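Local coordinates for putative drug/sodium antiporter (PDB 4Z3N), which belongs to the MATE family of membrane transporters, is linked to transport of the genotoxin colibactin, and probably works as an antiporter, at residues A[21-25]-A[315-320]; A[31-36]-A[312-316]; A[92-96]-A[107-112]; A[114-118]-A[252-257]; A[321-326]-A[460-464]. One frame throughout, in Å; residues are numbered along the deposited sequence.

Five contacts illustrate how a helical membrane transporter is tied together. From the N terminus, 21-25 opens interaction 1 and 31-36 opens interaction 2. Both loops close far away on helix 286-322, at overlapping stations that share T315 and V316, so the two contacts lie side by side and touch. Nested inside both lie interaction 3, which packs helices 75-101 and 107-132 together across the short turn that joins them, and then interaction 4, which packs helix 107-132 against helix 250-284. Those two follow in series and touch each other through L95 and M92 against F256. Interaction 5 opens only after the others have closed, and fastens the end of helix 286-322 to the C-terminal helix 458-467.

Interaction 1. Residues A[21-25]-A[315-320]; sequences AGMFD and TVVGQN
M23 lies against V316, Q319 and N320. Its loop, 21-25, just before helix 28-56, crosses the C-terminal part of helix 286-322, and the closest packing centres on M23. With CG turned away from its backbone N (chi1 -180°) and two further bends, the chain lays its thioether across the helix: SD is 3.8 Å from CA of V316, and CE rests 4.2 Å from CG2 of T315. Q319 crosses it at about a right angle, its OE1 3.4 Å from CG of M23, while the NE2 end of the same amide is held by the carbonyl of G177. N320 comes in obliquely. Its ND2 turns back onto its own helix, donating to O of V316 at 2.7 Å, and makes a weak second bond to O of M23 at 3.4 Å.

The looser side belongs to F24, which is partly exposed. Its CE1 meets O of Q319 at the ring edge, 3.7 Å away, and H323 lies against the same ring, whose one face rests on CG of M23. Across the contact sulfur and methyl supply the bulk and amides the polarity. Between these two segments dispersion dominates, their single direct hydrogen bond being weak, while R328, bonded to O of M23, gives the loop a further polar hold.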
# COMPACT_ATOMS: atom_id res chain seq x y z
N ALA A 21 -0.59 -14.79 21.22
CA ALA A 21 -1.68 -14.85 22.21
C ALA A 21 -2.95 -14.08 21.85
O ALA A 21 -2.89 -12.94 21.38
CB ALA A 21 -1.16 -14.36 23.55
N GLY A 22 -4.10 -14.72 22.09
CA GLY A 22 -5.41 -14.12 21.92
C GLY A 22 -5.99 -14.35 20.53
O GLY A 22 -7.10 -13.89 20.21
N MET A 23 -5.23 -15.06 19.71
CA MET A 23 -5.56 -15.26 18.30
C MET A 23 -6.88 -16.01 18.11
O MET A 23 -7.78 -15.55 17.39
CB MET A 23 -4.43 -16.02 17.60
CG MET A 23 -4.68 -16.28 16.11
SD MET A 23 -4.90 -14.79 15.09
CE MET A 23 -3.26 -14.07 15.16
N PHE A 24 -6.96 -17.20 18.69
CA PHE A 24 -8.14 -18.03 18.54
C PHE A 24 -9.26 -17.75 19.54
O PHE A 24 -10.44 -17.84 19.19
CB PHE A 24 -7.69 -19.49 18.55
CG PHE A 24 -6.56 -19.75 17.59
CD1 PHE A 24 -6.79 -19.71 16.21
CD2 PHE A 24 -5.26 -19.92 18.04
CE1 PHE A 24 -5.76 -19.90 15.31
CE2 PHE A 24 -4.21 -20.11 17.15
CZ PHE A 24 -4.46 -20.09 15.77
N ASP A 25 -8.92 -17.48 20.80
CA ASP A 25 -9.99 -17.23 21.78
C ASP A 25 -10.19 -15.80 22.29
O ASP A 25 -11.19 -15.51 22.94
CB ASP A 25 -9.80 -18.16 23.00
CG ASP A 25 -8.47 -17.94 23.73
OD1 ASP A 25 -7.64 -17.12 23.27
OD2 ASP A 25 -8.26 -18.59 24.78
N THR A 315 -3.52 -11.57 8.95
CA THR A 315 -3.06 -12.57 9.89
C THR A 315 -4.17 -13.23 10.71
O THR A 315 -4.16 -14.45 10.91
CB THR A 315 -2.08 -11.95 10.84
OG1 THR A 315 -1.21 -11.10 10.08
CG2 THR A 315 -1.30 -13.03 11.54
N VAL A 316 -5.11 -12.42 11.20
CA VAL A 316 -6.18 -12.94 12.04
C VAL A 316 -7.19 -13.74 11.21
O VAL A 316 -7.64 -14.81 11.63
CB VAL A 316 -6.89 -11.80 12.80
CG1 VAL A 316 -8.14 -12.33 13.48
CG2 VAL A 316 -5.95 -11.16 13.81
N VAL A 317 -7.54 -13.23 10.03
CA VAL A 317 -8.43 -13.96 9.14
C VAL A 317 -7.74 -15.20 8.63
O VAL A 317 -8.30 -16.29 8.67
CB VAL A 317 -8.90 -13.11 7.94
CG1 VAL A 317 -9.71 -13.98 6.95
CG2 VAL A 317 -9.72 -11.90 8.43
N GLY A 318 -6.50 -15.04 8.15
CA GLY A 318 -5.76 -16.16 7.60
C GLY A 318 -5.58 -17.32 8.57
O GLY A 318 -5.77 -18.49 8.21
N GLN A 319 -5.21 -17.00 9.81
CA GLN A 319 -4.94 -18.01 10.84
C GLN A 319 -6.20 -18.64 11.41
O GLN A 319 -6.26 -19.86 11.61
CB GLN A 319 -4.10 -17.40 11.97
CG GLN A 319 -2.61 -17.31 11.63
CD GLN A 319 -1.74 -17.21 12.85
OE1 GLN A 319 -2.23 -17.32 13.97
NE2 GLN A 319 -0.44 -17.01 12.66
N ASN A 320 -7.23 -17.85 11.66
CA ASN A 320 -8.49 -18.43 12.11
C ASN A 320 -9.19 -19.23 11.02
O ASN A 320 -9.95 -20.15 11.30
CB ASN A 320 -9.43 -17.34 12.61
CG ASN A 320 -9.06 -16.85 13.97
OD1 ASN A 320 -9.59 -17.34 14.96
ND2 ASN A 320 -8.14 -15.90 14.05

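Interaction 2. Residues A[31-36]-A[312-316]; sequences LLLRMA and ALLTV
L31, L32 and M35 of helix 28-56 converge on V316 of helix 286-322, in a crossing with no hydrogen bond between the two segments. The axes of the two helix segments approach to 9.5 Å and their directions differ by 126°, an oblique crossing in which the CA atoms of A36 and A312 come within 5.2 Å of each other.

Contacts between branched aliphatic groups form the first set. L31 and V316 reach toward each other tip to tip, CD2 of L31 lying 3.7 Å from CG2 of V316. L32 sets its CD2 against the backbone of the second helix, 3.9 Å from CA of L313, and also touches the valine.

A second set rests on small residues. CB of A312 fits among L32, M35 and A36, 3.8 Å from CB of M35 and 3.9 Å from CB of A36. The same methyl reaches the backbone of the first helix, 3.6 Å from O of L32, an oxygen already engaged within its helix by the N-H of A36.

The thioether of M35 supplies the third kind. SD passes V316 obliquely, and a bend at the last torsion (chi3 72°) carries CE onto T315, where both CB and CG2 are met. The hydroxyl of T315 makes no hydrogen bond across the contact; it bonds to the carbonyl of Q176 and, weakly, to that of T311. Between these segments the helices are held by van der Waals contact: alanine permits the close approach, while methionine and leucine fill in around it.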
# COMPACT_ATOMS: atom_id res chain seq x y z
N LEU A 31 -6.70 -7.87 20.09
CA LEU A 31 -5.87 -8.63 19.16
C LEU A 31 -5.48 -7.80 17.92
O LEU A 31 -4.30 -7.72 17.59
CB LEU A 31 -6.60 -9.91 18.76
CG LEU A 31 -5.91 -10.77 17.70
CD1 LEU A 31 -4.50 -11.21 18.14
CD2 LEU A 31 -6.80 -11.97 17.29
N LEU A 32 -6.45 -7.17 17.26
CA LEU A 32 -6.14 -6.36 16.08
C LEU A 32 -5.27 -5.13 16.39
O LEU A 32 -4.39 -4.76 15.59
CB LEU A 32 -7.43 -5.92 15.39
CG LEU A 32 -8.20 -6.98 14.62
CD1 LEU A 32 -9.58 -6.45 14.26
CD2 LEU A 32 -7.46 -7.41 13.37
N LEU A 33 -5.52 -4.48 17.52
CA LEU A 33 -4.79 -3.26 17.84
C LEU A 33 -3.36 -3.54 18.18
O LEU A 33 -2.47 -2.81 17.77
CB LEU A 33 -5.43 -2.54 19.02
CG LEU A 33 -6.56 -1.60 18.67
CD1 LEU A 33 -7.01 -0.92 19.95
CD2 LEU A 33 -6.09 -0.61 17.61
N ARG A 34 -3.13 -4.61 18.94
CA ARG A 34 -1.78 -4.91 19.37
C ARG A 34 -0.92 -5.32 18.19
O ARG A 34 0.30 -5.19 18.22
CB ARG A 34 -1.79 -6.01 20.41
CG ARG A 34 -1.52 -7.35 19.84
CD ARG A 34 -1.99 -8.41 20.80
NE ARG A 34 -0.87 -9.08 21.44
CZ ARG A 34 -1.01 -10.04 22.34
NH1 ARG A 34 -2.23 -10.44 22.70
NH2 ARG A 34 0.07 -10.61 22.87
N MET A 35 -1.57 -5.85 17.17
CA MET A 35 -0.90 -6.18 15.93
C MET A 35 -0.78 -5.00 14.99
O MET A 35 0.23 -4.86 14.29
CB MET A 35 -1.64 -7.31 15.25
CG MET A 35 -1.53 -8.62 15.99
SD MET A 35 -2.50 -9.87 15.17
CE MET A 35 -1.50 -10.18 13.71
N ALA A 36 -1.80 -4.14 14.96
CA ALA A 36 -1.82 -3.02 14.01
C ALA A 36 -1.00 -1.84 14.47
O ALA A 36 -0.57 -1.06 13.63
CB ALA A 36 -3.23 -2.58 13.73
N ALA A 312 -3.14 -6.35 9.95
CA ALA A 312 -3.39 -7.13 11.17
C ALA A 312 -4.50 -8.14 10.92
O ALA A 312 -4.49 -9.24 11.48
CB ALA A 312 -3.76 -6.22 12.34
N LEU A 313 -5.43 -7.75 10.06
CA LEU A 313 -6.62 -8.52 9.77
C LEU A 313 -6.30 -9.71 8.89
O LEU A 313 -6.95 -10.76 9.00
CB LEU A 313 -7.69 -7.64 9.11
CG LEU A 313 -8.97 -8.40 8.74
CD1 LEU A 313 -9.74 -8.86 10.00
CD2 LEU A 313 -9.83 -7.56 7.85
N LEU A 314 -5.32 -9.55 8.01
CA LEU A 314 -4.87 -10.64 7.15
C LEU A 314 -4.39 -11.85 7.99
O LEU A 314 -4.81 -13.00 7.79
CB LEU A 314 -3.75 -10.15 6.21
CG LEU A 314 -3.32 -11.19 5.17
CD1 LEU A 314 -3.94 -10.89 3.85
CD2 LEU A 314 -1.82 -11.27 5.05
N THR A 315 -3.52 -11.57 8.95
CA THR A 315 -3.06 -12.57 9.89
C THR A 315 -4.17 -13.23 10.71
O THR A 315 -4.16 -14.45 10.91
CB THR A 315 -2.08 -11.95 10.84
OG1 THR A 315 -1.21 -11.10 10.08
CG2 THR A 315 -1.30 -13.03 11.54
N VAL A 316 -5.11 -12.42 11.20
CA VAL A 316 -6.18 -12.94 12.04
C VAL A 316 -7.19 -13.74 11.21
O VAL A 316 -7.64 -14.81 11.63
CB VAL A 316 -6.89 -11.80 12.80
CG1 VAL A 316 -8.14 -12.33 13.48
CG2 VAL A 316 -5.95 -11.16 13.81

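Interaction 3. Residues A[92-96]-A[107-112]; sequences MGSLL and RAQRIL
L96 and A108 mark the closest backbone approach of two nearly antiparallel helix segments, their CA atoms 5.8 Å apart, with segment axes 9.9 Å apart and directions differing by 165°: a helical hairpin closed by the short turn after helix 75-101. I111 is the side chain at its heart. Its two branches divide the work. CG1 carries CD1 toward L95, 3.8 Å from that residue's CB and lying over the backbone by its O, while CG2 lies 3.6 Å from SD of M92. M92 bends at chi2 (66°), which swings its end across the gap so that CE continues past the isoleucine to CB of L112, 3.7 Å away. Toward the turn, L96 sets CD1 against CB of A108 at 4.0 Å. R107 crosses L95 at about a right angle, the edge of its guanidinium meeting CD1 of the leucine, and its NH1 lies close to the like-charged NZ of K251.

Helix 250-284 packs against M92 and L95 through F256, with E255 also touching L95, and helix 162-177 covers M92, L96 and L112 with L174, V170 joining it at L112. The hairpin thus packs on two further helices of the transporter.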
# COMPACT_ATOMS: atom_id res chain seq x y z
N MET A 92 2.81 -14.06 0.69
CA MET A 92 3.49 -14.70 1.80
C MET A 92 2.60 -14.70 3.05
O MET A 92 2.32 -15.76 3.61
CB MET A 92 4.82 -13.99 2.07
CG MET A 92 5.78 -14.78 2.98
SD MET A 92 6.41 -16.33 2.29
CE MET A 92 7.63 -16.77 3.52
N GLY A 93 2.15 -13.52 3.47
CA GLY A 93 1.31 -13.39 4.65
C GLY A 93 0.05 -14.25 4.58
O GLY A 93 -0.39 -14.83 5.56
N SER A 94 -0.53 -14.35 3.39
CA SER A 94 -1.80 -15.03 3.26
C SER A 94 -1.60 -16.54 3.43
O SER A 94 -2.33 -17.22 4.16
CB SER A 94 -2.42 -14.69 1.90
OG SER A 94 -3.66 -15.35 1.71
N LEU A 95 -0.56 -17.05 2.78
CA LEU A 95 -0.31 -18.47 2.70
C LEU A 95 0.27 -19.05 4.01
O LEU A 95 -0.08 -20.14 4.44
CB LEU A 95 0.64 -18.73 1.55
CG LEU A 95 0.27 -19.85 0.61
CD1 LEU A 95 -1.22 -19.88 0.53
CD2 LEU A 95 0.87 -19.62 -0.76
N LEU A 96 1.17 -18.29 4.63
CA LEU A 96 1.83 -18.70 5.85
C LEU A 96 0.84 -18.74 7.01
O LEU A 96 0.79 -19.70 7.78
CB LEU A 96 3.01 -17.76 6.15
CG LEU A 96 3.72 -17.97 7.50
CD1 LEU A 96 4.38 -19.34 7.55
CD2 LEU A 96 4.72 -16.87 7.79
N ARG A 107 3.94 -27.18 5.15
CA ARG A 107 3.78 -26.26 4.04
C ARG A 107 4.48 -24.93 4.38
O ARG A 107 4.92 -24.22 3.48
CB ARG A 107 2.29 -26.03 3.74
CG ARG A 107 1.72 -27.03 2.75
CD ARG A 107 0.21 -26.94 2.68
NE ARG A 107 -0.26 -25.60 2.38
CZ ARG A 107 -0.63 -25.18 1.17
NH1 ARG A 107 -0.59 -26.02 0.14
NH2 ARG A 107 -1.04 -23.93 1.01
N ALA A 108 4.60 -24.63 5.67
CA ALA A 108 5.18 -23.37 6.11
C ALA A 108 6.62 -23.16 5.63
O ALA A 108 6.95 -22.10 5.10
CB ALA A 108 5.13 -23.27 7.63
N GLN A 109 7.48 -24.16 5.81
CA GLN A 109 8.85 -24.03 5.33
C GLN A 109 8.88 -24.07 3.80
O GLN A 109 9.71 -23.42 3.17
CB GLN A 109 9.75 -25.11 5.92
CG GLN A 109 11.19 -24.62 6.13
CD GLN A 109 12.23 -25.64 5.71
OE1 GLN A 109 11.99 -26.85 5.76
NE2 GLN A 109 13.41 -25.16 5.29
N ARG A 110 7.97 -24.84 3.21
CA ARG A 110 7.74 -24.81 1.77
C ARG A 110 7.48 -23.39 1.27
O ARG A 110 8.04 -22.94 0.26
CB ARG A 110 6.54 -25.68 1.38
CG ARG A 110 6.74 -27.17 1.32
CD ARG A 110 5.46 -27.78 0.74
NE ARG A 110 5.38 -29.24 0.84
CZ ARG A 110 4.25 -29.95 0.77
NH1 ARG A 110 3.08 -29.32 0.60
NH2 ARG A 110 4.27 -31.27 0.87
N ILE A 111 6.60 -22.69 1.99
CA ILE A 111 6.06 -21.43 1.55
C ILE A 111 7.15 -20.38 1.48
O ILE A 111 7.20 -19.60 0.54
CB ILE A 111 4.90 -20.97 2.49
CG1 ILE A 111 3.60 -21.66 2.08
CG2 ILE A 111 4.69 -19.47 2.43
CD1 ILE A 111 2.51 -21.65 3.15
N LEU A 112 8.04 -20.39 2.48
CA LEU A 112 9.15 -19.44 2.50
C LEU A 112 10.00 -19.70 1.26
O LEU A 112 10.36 -18.78 0.51
CB LEU A 112 9.98 -19.59 3.78
CG LEU A 112 11.39 -19.01 3.80
CD1 LEU A 112 11.38 -17.56 3.40
CD2 LEU A 112 11.99 -19.15 5.19

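Interaction 4. Residues A[114-118]-A[252-257]; sequences VGIII and IYREFL
F256 reaches from helix 250-284 toward V114, G115 and I118 of helix 107-132, and can be followed atom by atom. Its CB already lies 3.9 Å from CD1 of I118. With CG set opposite the backbone N (chi1 -169°), the ring then passes under that methyl, which stands over one face, 3.9 Å from the centroid and 29° off the normal, a CH-pi contact. Along the other flank CD2 nears CG1 of V114. Farther out, CE2 is 3.6 Å from CA of G115, and CZ at the tip still touches the same carbon: the ring ends against bare helix backbone.

Y253, one turn earlier, repeats the theme. CG2 of V114 lies over its face, 3.8 Å from the centroid and displaced toward the rim, while CG1 of I118 meets its edge. The phenol oxygen OH comes to rest among carbons of I117, with CD1 nearest. Here I118 also extends CG2 to CD2 of L257.

The two helix segments cross at 69°, their axes 10.7 Å apart, a separation bridged by the two rings. With no hydrogen bond between the segments, the contact depends on how aliphatic C-H groups fit the aromatic faces and not on polar bonds.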
# COMPACT_ATOMS: atom_id res chain seq x y z
N VAL A 114 9.17 -21.22 -1.70
CA VAL A 114 8.41 -20.73 -2.84
C VAL A 114 8.29 -19.21 -2.82
O VAL A 114 8.28 -18.57 -3.87
CB VAL A 114 7.01 -21.37 -2.89
CG1 VAL A 114 6.03 -20.49 -3.66
CG2 VAL A 114 7.09 -22.75 -3.51
N GLY A 115 8.23 -18.63 -1.63
CA GLY A 115 8.23 -17.18 -1.48
C GLY A 115 9.52 -16.55 -2.00
O GLY A 115 9.49 -15.58 -2.75
N ILE A 116 10.64 -17.12 -1.62
CA ILE A 116 11.94 -16.63 -2.05
C ILE A 116 12.15 -16.81 -3.56
O ILE A 116 12.63 -15.88 -4.24
CB ILE A 116 13.07 -17.34 -1.26
CG1 ILE A 116 13.11 -16.78 0.16
CG2 ILE A 116 14.43 -17.14 -1.92
CD1 ILE A 116 13.93 -17.60 1.12
N ILE A 117 11.78 -17.98 -4.08
CA ILE A 117 11.94 -18.29 -5.51
C ILE A 117 11.12 -17.36 -6.39
O ILE A 117 11.58 -16.90 -7.45
CB ILE A 117 11.54 -19.76 -5.81
CG1 ILE A 117 12.59 -20.73 -5.25
CG2 ILE A 117 11.36 -19.98 -7.31
CD1 ILE A 117 12.29 -22.18 -5.53
N ILE A 118 9.90 -17.08 -5.96
CA ILE A 118 9.02 -16.18 -6.67
C ILE A 118 9.62 -14.77 -6.70
O ILE A 118 9.61 -14.08 -7.72
CB ILE A 118 7.61 -16.17 -6.02
CG1 ILE A 118 6.82 -17.40 -6.49
CG2 ILE A 118 6.85 -14.90 -6.36
CD1 ILE A 118 5.61 -17.73 -5.62
N ILE A 252 1.03 -24.83 -5.39
CA ILE A 252 1.44 -23.91 -4.34
C ILE A 252 2.05 -22.61 -4.89
O ILE A 252 1.97 -21.57 -4.25
CB ILE A 252 2.42 -24.59 -3.38
CG1 ILE A 252 2.53 -23.78 -2.09
CG2 ILE A 252 3.78 -24.81 -4.06
CD1 ILE A 252 3.43 -24.41 -1.08
N TYR A 253 2.67 -22.68 -6.07
CA TYR A 253 3.05 -21.48 -6.80
C TYR A 253 1.79 -20.74 -7.22
O TYR A 253 1.73 -19.51 -7.18
CB TYR A 253 3.91 -21.81 -8.03
CG TYR A 253 5.33 -22.12 -7.65
CD1 TYR A 253 6.27 -21.10 -7.50
CD2 TYR A 253 5.74 -23.43 -7.39
CE1 TYR A 253 7.57 -21.38 -7.13
CE2 TYR A 253 7.03 -23.71 -7.00
CZ TYR A 253 7.95 -22.68 -6.88
OH TYR A 253 9.25 -22.94 -6.50
N ARG A 254 0.77 -21.50 -7.60
CA ARG A 254 -0.50 -20.94 -8.03
C ARG A 254 -1.21 -20.20 -6.88
O ARG A 254 -1.67 -19.07 -7.05
CB ARG A 254 -1.38 -22.05 -8.60
CG ARG A 254 -2.76 -21.63 -9.06
CD ARG A 254 -3.33 -22.72 -9.93
NE ARG A 254 -4.75 -22.60 -10.19
CZ ARG A 254 -5.47 -23.55 -10.79
NH1 ARG A 254 -4.88 -24.67 -11.18
NH2 ARG A 254 -6.78 -23.38 -11.00
N GLU A 255 -1.30 -20.85 -5.73
CA GLU A 255 -1.96 -20.25 -4.58
C GLU A 255 -1.26 -18.95 -4.15
O GLU A 255 -1.92 -17.96 -3.82
CB GLU A 255 -1.99 -21.25 -3.43
CG GLU A 255 -2.62 -20.71 -2.15
CD GLU A 255 -4.06 -20.23 -2.33
OE1 GLU A 255 -4.96 -21.10 -2.42
OE2 GLU A 255 -4.28 -18.99 -2.38
N PHE A 256 0.07 -18.97 -4.18
CA PHE A 256 0.88 -17.83 -3.79
C PHE A 256 0.76 -16.73 -4.85
O PHE A 256 0.66 -15.53 -4.53
CB PHE A 256 2.33 -18.26 -3.60
CG PHE A 256 3.21 -17.22 -2.96
CD1 PHE A 256 3.42 -15.98 -3.56
CD2 PHE A 256 3.87 -17.49 -1.77
CE1 PHE A 256 4.24 -15.02 -2.97
CE2 PHE A 256 4.69 -16.54 -1.17
CZ PHE A 256 4.87 -15.30 -1.77
N LEU A 257 0.80 -17.13 -6.12
CA LEU A 257 0.84 -16.19 -7.24
C LEU A 257 -0.49 -15.50 -7.46
O LEU A 257 -0.54 -14.32 -7.82
CB LEU A 257 1.27 -16.89 -8.53
CG LEU A 257 2.78 -16.94 -8.78
CD1 LEU A 257 3.10 -17.55 -10.13
CD2 LEU A 257 3.38 -15.55 -8.66

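Interaction 5. Residues A[321-326]-A[460-464]; sequences WGHGNV and LLRWN. With CAC (cacodylate ion), chain I.
W321 presents one face of its indole to N464, whose ND2 stands 3.1 Å above the ring plane and over its centre; CB of N464 adds a CH-pi contact over the six-membered ring, 4.0 Å from the centroid. This stacking sits at a Schellman motif that ends helix 286-322, with G324 at positive phi (89°). The amide is turned 75° to the indole, nearly upright on it. At the ring's edge, in its plane, sits CB of W463. The indole of W463 itself points away from W321: K401 makes a cation-pi contact with it, and at its edge NE1 makes a weak bond to O2 of a cacodylate ion, probably from the crystallisation liquor. R462 NH1 and NH2 both donate to O1 of that ion, though NH1 lies too close to one of its methyls for the details to be relied on.

In the Schellman motif N of G324 bonds back to O of W321 at 3.0 Å, and N464 ND2 donates to the same oxygen at 2.9 Å with an N-H...O angle of 161°. The two donors arrive from opposite faces of the carbonyl plane and share the oxygen; the N464 bond ties helix 458-467 to the end of helix 286-322. Just beyond, N325 caps the next helix, its OD1 taking the N-H of R328.

V326 completes the join with its two methyls. CG1 meets CD2 of L460 at 3.5 Å, whereas CG2 lies beside the asparagine amide, 3.5 Å from CG of N464 and 3.9 Å from CD2 of L461.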
# COMPACT_ATOMS: atom_id res chain seq x y z
N TRP A 321 -8.93 -18.86 9.78
CA TRP A 321 -9.49 -19.56 8.64
C TRP A 321 -8.89 -20.94 8.56
O TRP A 321 -9.61 -21.93 8.38
CB TRP A 321 -9.24 -18.79 7.35
CG TRP A 321 -9.67 -19.50 6.12
CD1 TRP A 321 -8.89 -20.28 5.30
CD2 TRP A 321 -10.97 -19.47 5.53
NE1 TRP A 321 -9.64 -20.75 4.25
CE2 TRP A 321 -10.92 -20.27 4.36
CE3 TRP A 321 -12.17 -18.84 5.87
CZ2 TRP A 321 -12.03 -20.46 3.54
CZ3 TRP A 321 -13.28 -19.04 5.05
CH2 TRP A 321 -13.19 -19.83 3.90
N GLY A 322 -7.56 -21.00 8.70
CA GLY A 322 -6.85 -22.27 8.72
C GLY A 322 -7.26 -23.18 9.87
O GLY A 322 -7.35 -24.39 9.72
N HIS A 323 -7.51 -22.58 11.02
CA HIS A 323 -7.96 -23.28 12.21
C HIS A 323 -9.42 -23.72 12.10
O HIS A 323 -9.93 -24.40 12.98
CB HIS A 323 -7.76 -22.37 13.43
CG HIS A 323 -7.78 -23.10 14.74
ND1 HIS A 323 -8.95 -23.56 15.32
CD2 HIS A 323 -6.79 -23.40 15.61
CE1 HIS A 323 -8.67 -24.13 16.48
NE2 HIS A 323 -7.36 -24.04 16.68
N GLY A 324 -10.10 -23.31 11.03
CA GLY A 324 -11.47 -23.74 10.80
C GLY A 324 -12.57 -22.87 11.41
O GLY A 324 -13.74 -23.19 11.27
N ASN A 325 -12.22 -21.74 12.03
CA ASN A 325 -13.24 -20.93 12.67
C ASN A 325 -13.65 -19.76 11.78
O ASN A 325 -13.06 -18.68 11.86
CB ASN A 325 -12.71 -20.43 14.03
CG ASN A 325 -13.78 -19.82 14.93
OD1 ASN A 325 -14.84 -19.35 14.48
ND2 ASN A 325 -13.49 -19.81 16.24
N VAL A 326 -14.75 -19.95 11.05
CA VAL A 326 -15.21 -19.00 10.04
C VAL A 326 -15.94 -17.81 10.64
O VAL A 326 -15.83 -16.70 10.16
CB VAL A 326 -16.16 -19.67 9.03
CG1 VAL A 326 -16.68 -18.64 8.03
CG2 VAL A 326 -15.49 -20.83 8.35
N LEU A 460 -19.33 -19.81 1.57
CA LEU A 460 -18.24 -19.45 2.47
C LEU A 460 -17.86 -20.61 3.41
O LEU A 460 -16.68 -20.88 3.62
CB LEU A 460 -18.61 -18.20 3.27
CG LEU A 460 -17.44 -17.81 4.14
CD1 LEU A 460 -16.26 -17.30 3.29
CD2 LEU A 460 -17.85 -16.84 5.24
N LEU A 461 -18.86 -21.30 3.96
CA LEU A 461 -18.65 -22.51 4.77
C LEU A 461 -18.12 -23.70 3.94
O LEU A 461 -17.21 -24.40 4.37
CB LEU A 461 -19.95 -22.91 5.47
CG LEU A 461 -20.40 -21.99 6.60
CD1 LEU A 461 -21.53 -22.66 7.34
CD2 LEU A 461 -19.26 -21.65 7.56
N ARG A 462 -18.67 -23.93 2.75
CA ARG A 462 -18.04 -24.91 1.87
C ARG A 462 -16.56 -24.60 1.58
O ARG A 462 -15.74 -25.52 1.56
CB ARG A 462 -18.79 -25.02 0.55
CG ARG A 462 -18.45 -26.31 -0.14
CD ARG A 462 -18.32 -26.18 -1.62
NE ARG A 462 -19.27 -25.25 -2.21
CZ ARG A 462 -18.97 -24.45 -3.23
NH1 ARG A 462 -17.74 -24.50 -3.73
NH2 ARG A 462 -19.87 -23.62 -3.73
N TRP A 463 -16.23 -23.33 1.35
CA TRP A 463 -14.84 -22.94 1.03
C TRP A 463 -13.85 -23.35 2.12
O TRP A 463 -12.73 -23.80 1.83
CB TRP A 463 -14.74 -21.43 0.81
CG TRP A 463 -15.14 -20.95 -0.53
CD1 TRP A 463 -15.45 -21.70 -1.61
CD2 TRP A 463 -15.29 -19.59 -0.93
NE1 TRP A 463 -15.78 -20.90 -2.67
CE2 TRP A 463 -15.69 -19.59 -2.28
CE3 TRP A 463 -15.11 -18.36 -0.29
CZ2 TRP A 463 -15.91 -18.41 -3.00
CZ3 TRP A 463 -15.33 -17.19 -1.01
CH2 TRP A 463 -15.73 -17.23 -2.35
N ASN A 464 -14.26 -23.17 3.37
CA ASN A 464 -13.49 -23.59 4.53
C ASN A 464 -13.40 -25.13 4.72
O ASN A 464 -12.37 -25.65 5.17
CB ASN A 464 -14.07 -22.96 5.78
CG ASN A 464 -13.09 -22.95 6.93
OD1 ASN A 464 -13.29 -23.64 7.93
ND2 ASN A 464 -12.00 -22.20 6.78
AS CAC I . -16.92 -22.26 -6.28
O1 CAC I . -18.36 -22.28 -5.48
O2 CAC I . -16.21 -20.65 -6.10
C1 CAC I . -15.69 -23.58 -5.58
C2 CAC I . -17.21 -22.61 -8.15